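Local coordinates for protein multicopper oxidase type 1 (Nitrosomonas europaea, PDB 3G5W) that probably oxidises substrates with bound copper ions, as a two-domain, laccase-like multicopper oxidase whose subunits share copper clusters, at residues I140-W150 against D162-A171; H203-I211 against K221-L229. One frame throughout, in Å; residues are numbered along the deposited sequence.

Contact 1. Residues I140-W150 against D162-A171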
# COMPACT_ATOMS: atom_id res chain seq x y z
N ILE A 140 9.05 -20.32 2.27
CA ILE A 140 9.37 -19.11 1.50
C ILE A 140 8.30 -18.93 0.43
O ILE A 140 8.07 -19.85 -0.36
CB ILE A 140 10.78 -19.22 0.84
CG1 ILE A 140 11.87 -19.29 1.92
CG2 ILE A 140 11.03 -18.04 -0.12
CD1 ILE A 140 13.23 -19.71 1.41
N LEU A 141 7.62 -17.78 0.45
CA LEU A 141 6.64 -17.44 -0.59
C LEU A 141 7.04 -16.14 -1.29
O LEU A 141 6.92 -15.05 -0.71
CB LEU A 141 5.21 -17.28 -0.04
CG LEU A 141 4.48 -18.05 1.07
CD1 LEU A 141 3.03 -18.32 0.64
CD2 LEU A 141 5.13 -19.33 1.57
N MET A 142 7.49 -16.27 -2.53
CA MET A 142 7.88 -15.11 -3.34
C MET A 142 6.74 -14.73 -4.28
O MET A 142 6.30 -15.54 -5.08
CB MET A 142 9.17 -15.41 -4.11
CG MET A 142 10.33 -15.86 -3.20
SD MET A 142 11.94 -15.95 -4.00
CE MET A 142 12.36 -14.21 -4.09
N LEU A 143 6.28 -13.49 -4.15
CA LEU A 143 5.08 -13.03 -4.85
C LEU A 143 5.46 -12.21 -6.07
O LEU A 143 6.24 -11.27 -5.97
CB LEU A 143 4.22 -12.18 -3.91
CG LEU A 143 3.96 -12.78 -2.52
CD1 LEU A 143 3.31 -11.76 -1.59
CD2 LEU A 143 3.12 -14.05 -2.63
N SER A 144 4.89 -12.57 -7.22
CA SER A 144 5.23 -11.93 -8.50
C SER A 144 4.00 -11.64 -9.34
O SER A 144 2.99 -12.35 -9.24
CB SER A 144 6.17 -12.82 -9.31
OG SER A 144 7.44 -12.90 -8.71
N ASP A 145 4.11 -10.60 -10.17
CA ASP A 145 3.04 -10.17 -11.07
C ASP A 145 3.57 -10.14 -12.51
O ASP A 145 4.66 -9.62 -12.76
CB ASP A 145 2.55 -8.78 -10.64
CG ASP A 145 2.40 -8.67 -9.13
OD1 ASP A 145 1.47 -9.28 -8.59
OD2 ASP A 145 3.23 -7.99 -8.48
N TRP A 146 2.82 -10.72 -13.44
CA TRP A 146 3.33 -10.95 -14.80
C TRP A 146 2.44 -10.30 -15.85
O TRP A 146 1.23 -10.21 -15.67
CB TRP A 146 3.44 -12.45 -15.10
CG TRP A 146 4.21 -13.25 -14.07
CD1 TRP A 146 3.78 -13.62 -12.82
CD2 TRP A 146 5.53 -13.81 -14.21
NE1 TRP A 146 4.75 -14.35 -12.17
CE2 TRP A 146 5.83 -14.48 -13.00
CE3 TRP A 146 6.49 -13.79 -15.23
CZ2 TRP A 146 7.05 -15.14 -12.79
CZ3 TRP A 146 7.70 -14.46 -15.03
CH2 TRP A 146 7.97 -15.12 -13.81
N VAL A 147 3.06 -9.86 -16.95
CA VAL A 147 2.36 -9.29 -18.11
C VAL A 147 2.51 -10.25 -19.30
O VAL A 147 3.56 -10.28 -19.95
CB VAL A 147 2.91 -7.89 -18.48
CG1 VAL A 147 2.15 -7.30 -19.68
CG2 VAL A 147 2.81 -6.93 -17.28
N SER A 148 1.47 -11.04 -19.59
CA SER A 148 1.58 -12.13 -20.56
C SER A 148 1.84 -11.70 -22.01
O SER A 148 2.35 -12.49 -22.82
CB SER A 148 0.36 -13.06 -20.50
OG SER A 148 -0.78 -12.44 -21.08
N SER A 149 1.52 -10.45 -22.34
CA SER A 149 1.78 -9.92 -23.69
C SER A 149 3.27 -9.91 -24.03
O SER A 149 3.64 -9.90 -25.20
CB SER A 149 1.19 -8.52 -23.87
OG SER A 149 1.93 -7.56 -23.14
N TRP A 150 4.13 -9.95 -23.01
CA TRP A 150 5.58 -9.99 -23.22
C TRP A 150 6.21 -11.36 -22.95
O TRP A 150 7.43 -11.49 -22.98
CB TRP A 150 6.29 -8.92 -22.37
CG TRP A 150 5.78 -7.52 -22.61
CD1 TRP A 150 5.07 -6.75 -21.72
CD2 TRP A 150 5.93 -6.73 -23.80
NE1 TRP A 150 4.78 -5.53 -22.28
CE2 TRP A 150 5.28 -5.49 -23.56
CE3 TRP A 150 6.54 -6.95 -25.04
CZ2 TRP A 150 5.23 -4.47 -24.51
CZ3 TRP A 150 6.49 -5.93 -26.00
CH2 TRP A 150 5.84 -4.70 -25.73
N ASP A 162 1.02 -1.58 -20.12
CA ASP A 162 1.06 -3.01 -19.82
C ASP A 162 -0.17 -3.45 -19.05
O ASP A 162 -0.70 -2.71 -18.20
CB ASP A 162 2.31 -3.36 -19.01
CG ASP A 162 3.53 -3.61 -19.88
OD1 ASP A 162 3.41 -3.55 -21.13
OD2 ASP A 162 4.61 -3.86 -19.32
N VAL A 163 -0.65 -4.65 -19.36
CA VAL A 163 -1.79 -5.22 -18.65
C VAL A 163 -1.33 -6.45 -17.88
O VAL A 163 -0.97 -7.48 -18.48
CB VAL A 163 -2.97 -5.54 -19.61
CG1 VAL A 163 -4.14 -6.12 -18.85
CG2 VAL A 163 -3.41 -4.27 -20.36
N PHE A 164 -1.30 -6.34 -16.56
CA PHE A 164 -0.91 -7.46 -15.72
C PHE A 164 -2.05 -8.46 -15.71
O PHE A 164 -3.21 -8.07 -15.60
CB PHE A 164 -0.58 -7.00 -14.29
CG PHE A 164 0.74 -6.28 -14.18
CD1 PHE A 164 1.89 -6.97 -13.84
CD2 PHE A 164 0.82 -4.92 -14.42
CE1 PHE A 164 3.12 -6.31 -13.74
CE2 PHE A 164 2.04 -4.24 -14.33
CZ PHE A 164 3.18 -4.94 -13.99
N ASP A 165 -1.74 -9.75 -15.84
CA ASP A 165 -2.79 -10.76 -15.93
C ASP A 165 -2.49 -12.12 -15.30
O ASP A 165 -3.37 -12.97 -15.27
CB ASP A 165 -3.26 -10.94 -17.39
CG ASP A 165 -2.12 -11.16 -18.36
OD1 ASP A 165 -0.95 -11.30 -17.94
OD2 ASP A 165 -2.41 -11.18 -19.58
N TYR A 166 -1.27 -12.32 -14.82
CA TYR A 166 -0.93 -13.52 -14.05
C TYR A 166 -0.18 -13.17 -12.77
O TYR A 166 0.63 -12.25 -12.74
CB TYR A 166 -0.14 -14.56 -14.88
CG TYR A 166 -1.00 -15.23 -15.93
CD1 TYR A 166 -1.61 -16.47 -15.69
CD2 TYR A 166 -1.22 -14.61 -17.17
CE1 TYR A 166 -2.41 -17.08 -16.65
CE2 TYR A 166 -2.02 -15.21 -18.13
CZ TYR A 166 -2.61 -16.44 -17.87
OH TYR A 166 -3.40 -17.03 -18.82
N TYR A 167 -0.48 -13.91 -11.71
CA TYR A 167 0.04 -13.65 -10.37
C TYR A 167 0.48 -14.97 -9.75
O TYR A 167 -0.25 -15.95 -9.80
CB TYR A 167 -1.03 -12.94 -9.52
CG TYR A 167 -1.61 -11.77 -10.28
CD1 TYR A 167 -0.98 -10.53 -10.26
CD2 TYR A 167 -2.73 -11.94 -11.09
CE1 TYR A 167 -1.48 -9.46 -11.00
CE2 TYR A 167 -3.24 -10.87 -11.83
CZ TYR A 167 -2.61 -9.64 -11.77
OH TYR A 167 -3.10 -8.58 -12.50
N THR A 168 1.68 -14.99 -9.17
CA THR A 168 2.27 -16.27 -8.76
C THR A 168 2.85 -16.26 -7.34
O THR A 168 3.26 -15.21 -6.84
CB THR A 168 3.38 -16.74 -9.75
OG1 THR A 168 4.45 -15.79 -9.77
CG2 THR A 168 2.84 -16.94 -11.18
N ILE A 169 2.84 -17.43 -6.70
CA ILE A 169 3.70 -17.71 -5.54
C ILE A 169 4.79 -18.65 -6.06
O ILE A 169 4.48 -19.73 -6.58
CB ILE A 169 2.96 -18.44 -4.39
CG1 ILE A 169 1.72 -17.67 -3.93
CG2 ILE A 169 3.92 -18.68 -3.20
CD1 ILE A 169 0.81 -18.45 -2.95
N ASN A 170 6.05 -18.23 -5.94
CA ASN A 170 7.19 -19.02 -6.46
C ASN A 170 6.97 -19.47 -7.91
O ASN A 170 7.20 -20.63 -8.27
CB ASN A 170 7.51 -20.20 -5.55
CG ASN A 170 7.84 -19.76 -4.13
OD1 ASN A 170 8.14 -18.59 -3.89
ND2 ASN A 170 7.79 -20.70 -3.18
N ALA A 171 6.50 -18.52 -8.73
CA ALA A 171 6.34 -18.72 -10.18
C ALA A 171 5.26 -19.72 -10.61
O ALA A 171 5.26 -20.14 -11.77
CB ALA A 171 7.69 -19.05 -10.85
O HOH W 1 6.27 -15.82 -7.80
O HOH W 2 -0.67 -8.87 -20.83
O HOH W 3 -0.10 -5.71 -21.88
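N170 closes the buried end of this strand pair: its side-chain amide pairs with the backbone as a peptide group would, OD1 accepting N of M142 at 2.8 Å and ND2 giving a nearly straight bond (170°) to O of I140, while its own N donates to O of M142. Asparagine suits the place by offering donor and acceptor together; ND2 also bonds O of F295. CG2 of I169 packs on CB of L141 at 3.7 Å, two buried aliphatics side by side. On the other face W146 directs NE1, in the ring plane, to OG1 of T168 at 2.8 Å, and a water joins that hydroxyl to O of M142. The strands run antiparallel at the edge of a cupredoxin-type beta sheet, and at W146 a classic beta bulge offsets the pairing, D165 and Y166 both facing that residue. V147 holds CG1 anti to its backbone N (chi1 -179°), which sets CG2 over the F164 ring as a CH-pi contact, 3.6 Å from the centroid. The far end is more open to solvent, V163 and S149 being exposed: D165 takes N and OG of S148, waters bridge V163 to S149, and NE1 of W150 meets OD1 of D162 at 2.7 Å from above the carboxylate plane.

Contact 2. Residues H203-I211 against K221-L229. With C1O (Cu-O linkage), chain H; C2O (Cu-O-Cu linkage), chain P.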
# COMPACT_ATOMS: atom_id res chain seq x y z
N HIS A 203 -3.85 -12.81 3.09
CA HIS A 203 -4.82 -13.14 4.10
C HIS A 203 -4.85 -14.65 4.38
O HIS A 203 -4.92 -15.45 3.44
CB HIS A 203 -6.20 -12.62 3.67
CG HIS A 203 -7.31 -13.06 4.56
ND1 HIS A 203 -7.32 -12.80 5.91
CD2 HIS A 203 -8.44 -13.76 4.30
CE1 HIS A 203 -8.40 -13.33 6.45
NE2 HIS A 203 -9.10 -13.91 5.49
N THR A 204 -4.78 -15.03 5.66
CA THR A 204 -4.84 -16.44 6.07
C THR A 204 -6.09 -16.72 6.91
O THR A 204 -6.31 -16.09 7.95
CB THR A 204 -3.56 -16.87 6.85
OG1 THR A 204 -2.39 -16.54 6.08
CG2 THR A 204 -3.56 -18.38 7.15
N HIS A 205 -6.90 -17.68 6.46
CA HIS A 205 -8.12 -18.10 7.18
C HIS A 205 -7.79 -18.93 8.42
O HIS A 205 -6.80 -19.65 8.44
CB HIS A 205 -8.99 -18.95 6.28
CG HIS A 205 -9.62 -18.21 5.14
ND1 HIS A 205 -10.87 -18.54 4.65
CD2 HIS A 205 -9.19 -17.17 4.39
CE1 HIS A 205 -11.17 -17.74 3.64
NE2 HIS A 205 -10.17 -16.89 3.47
N GLY A 206 -8.65 -18.82 9.44
CA GLY A 206 -8.64 -19.72 10.60
C GLY A 206 -7.54 -19.56 11.63
O GLY A 206 -7.51 -20.31 12.61
N HIS A 207 -6.66 -18.59 11.42
CA HIS A 207 -5.48 -18.42 12.27
C HIS A 207 -5.17 -16.95 12.51
O HIS A 207 -5.58 -16.08 11.74
CB HIS A 207 -4.26 -19.09 11.64
CG HIS A 207 -4.46 -20.54 11.35
ND1 HIS A 207 -3.99 -21.54 12.17
CD2 HIS A 207 -5.12 -21.17 10.35
CE1 HIS A 207 -4.34 -22.71 11.69
NE2 HIS A 207 -5.02 -22.52 10.58
N ILE A 208 -4.42 -16.68 13.58
CA ILE A 208 -3.90 -15.34 13.84
C ILE A 208 -2.53 -15.19 13.19
O ILE A 208 -1.60 -15.92 13.51
CB ILE A 208 -3.78 -15.05 15.35
CG1 ILE A 208 -5.14 -15.24 16.04
CG2 ILE A 208 -3.22 -13.63 15.58
CD1 ILE A 208 -5.08 -15.31 17.57
N SER A 209 -2.41 -14.24 12.25
CA SER A 209 -1.12 -13.88 11.69
C SER A 209 -0.34 -13.03 12.68
O SER A 209 -0.80 -11.96 13.09
CB SER A 209 -1.30 -13.09 10.38
OG SER A 209 -1.79 -13.93 9.35
N GLN A 210 0.83 -13.53 13.09
CA GLN A 210 1.74 -12.75 13.92
C GLN A 210 2.83 -12.20 13.00
O GLN A 210 3.73 -12.93 12.60
CB GLN A 210 2.36 -13.59 15.03
CG GLN A 210 1.37 -14.26 15.98
CD GLN A 210 2.06 -15.22 16.95
OE1 GLN A 210 2.88 -14.81 17.77
NE2 GLN A 210 1.75 -16.51 16.83
N ILE A 211 2.73 -10.91 12.68
CA ILE A 211 3.71 -10.25 11.81
C ILE A 211 4.91 -9.94 12.69
O ILE A 211 4.89 -8.99 13.47
CB ILE A 211 3.12 -8.97 11.16
CG1 ILE A 211 1.82 -9.32 10.41
CG2 ILE A 211 4.14 -8.33 10.21
CD1 ILE A 211 0.92 -8.15 10.09
N LYS A 221 7.42 -5.85 19.06
CA LYS A 221 6.42 -6.87 19.40
C LYS A 221 5.68 -7.24 18.11
O LYS A 221 5.34 -6.35 17.33
CB LYS A 221 5.42 -6.31 20.42
CG LYS A 221 5.87 -6.37 21.88
CD LYS A 221 5.28 -7.58 22.61
CE LYS A 221 6.09 -8.86 22.37
NZ LYS A 221 5.29 -10.10 22.63
N PRO A 222 5.43 -8.55 17.87
CA PRO A 222 4.68 -8.93 16.66
C PRO A 222 3.30 -8.25 16.57
O PRO A 222 2.62 -8.08 17.59
CB PRO A 222 4.52 -10.44 16.80
CG PRO A 222 5.68 -10.86 17.66
CD PRO A 222 5.82 -9.74 18.65
N ILE A 223 2.92 -7.84 15.36
CA ILE A 223 1.59 -7.26 15.14
C ILE A 223 0.62 -8.38 14.80
O ILE A 223 0.88 -9.19 13.90
CB ILE A 223 1.61 -6.19 14.02
CG1 ILE A 223 2.59 -5.07 14.37
CG2 ILE A 223 0.20 -5.61 13.79
CD1 ILE A 223 3.09 -4.30 13.17
N LYS A 224 -0.48 -8.44 15.54
CA LYS A 224 -1.50 -9.46 15.32
C LYS A 224 -2.54 -9.00 14.31
O LYS A 224 -2.99 -7.85 14.33
CB LYS A 224 -2.18 -9.83 16.64
CG LYS A 224 -1.31 -10.65 17.58
CD LYS A 224 -1.83 -10.58 19.01
CE LYS A 224 -3.05 -11.46 19.21
NZ LYS A 224 -3.65 -11.27 20.56
N GLY A 225 -2.94 -9.91 13.43
CA GLY A 225 -4.02 -9.64 12.50
C GLY A 225 -4.33 -10.84 11.64
O GLY A 225 -4.06 -11.98 12.04
N ASP A 226 -4.89 -10.59 10.46
CA ASP A 226 -5.20 -11.67 9.54
C ASP A 226 -4.83 -11.38 8.09
O ASP A 226 -4.85 -12.29 7.25
CB ASP A 226 -6.67 -12.11 9.66
CG ASP A 226 -7.67 -11.00 9.36
OD1 ASP A 226 -7.57 -10.35 8.30
OD2 ASP A 226 -8.58 -10.77 10.18
N THR A 227 -4.49 -10.12 7.80
CA THR A 227 -4.12 -9.68 6.45
C THR A 227 -2.85 -8.82 6.51
O THR A 227 -2.78 -7.83 7.25
CB THR A 227 -5.29 -8.91 5.76
OG1 THR A 227 -6.47 -9.72 5.77
CG2 THR A 227 -4.96 -8.55 4.31
N VAL A 228 -1.85 -9.22 5.73
CA VAL A 228 -0.55 -8.56 5.70
C VAL A 228 -0.38 -7.81 4.38
O VAL A 228 -0.25 -8.43 3.33
CB VAL A 228 0.61 -9.59 5.85
CG1 VAL A 228 1.96 -8.87 5.90
CG2 VAL A 228 0.41 -10.49 7.10
N LEU A 229 -0.36 -6.48 4.46
CA LEU A 229 -0.13 -5.66 3.27
C LEU A 229 1.37 -5.57 3.01
O LEU A 229 2.12 -5.05 3.85
CB LEU A 229 -0.76 -4.27 3.45
CG LEU A 229 -1.04 -3.47 2.18
CD1 LEU A 229 -2.14 -4.13 1.36
CD2 LEU A 229 -1.43 -2.02 2.54
CU4 C1O H . -10.94 -14.50 5.59
O3 C1O H . -10.80 -15.17 8.32
CU2 C2O P . -10.37 -15.79 1.79
CU3 C2O P . -12.16 -11.37 3.36
O1 C2O P . -11.29 -13.69 2.32
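H203 and D226 meet where a copper ligand's ring is held by the backbone between two strands. From CB, 3.6 Å from OG1 of T227, H203 runs out with CG opposite the backbone N (chi1 172°), which carries the imidazole toward the copper cluster. ND1 donates to O of D226 at 2.9 Å, from above the carbonyl plane; CE1 lies 3.8 Å from CB of D226, CD2 passes 3.5 Å from O1 of the Cu-O-Cu group, and NE2 binds copper CU4 of the Cu-O group at 1.9 Å. Histidine suits the place since one nitrogen holds metal while the other fixes ring rotation. The same carbonyl accepts N of T204; OD1 of D226 takes the hydroxyl of T227 and OD2 forms a salt bridge with R235 of the second subunit. A leucine in place of D226 would probably leave both without their acidic partner. H59 of that subunit shares the copper of H203, so the site forms between chains, as expected of two-domain multicopper oxidases. I211 and V228 touch tip to tip, CG1 to CG2 at 3.8 Å. Strands 209-214 and 217-225 form a hairpin at one sheet's edge, while 200-204 lies between 227-230 and 247-252 in another.

Overall arrangement
Both contacts are largely buried, and both reach the same six-stranded sheet, at its two outermost strands: contact 1 pairs 166-169 with 137-146, contact 2 pairs 217-225 with 209-214. They follow one another along the chain, their centres about 23 Å apart and their nearest atoms about 7 Å apart, without touching. Contact 1 lies nearer the centre of the chain, about 12 Å from it against 19 Å, and relies on amide, indole and aliphatic groups, turning to carboxylates and water at one end. Contact 2 passes from the hairpin into a second sheet and carries metal ligands, with the neighbouring subunit completing its copper site; at contact 1 that subunit packs against V163 and D165.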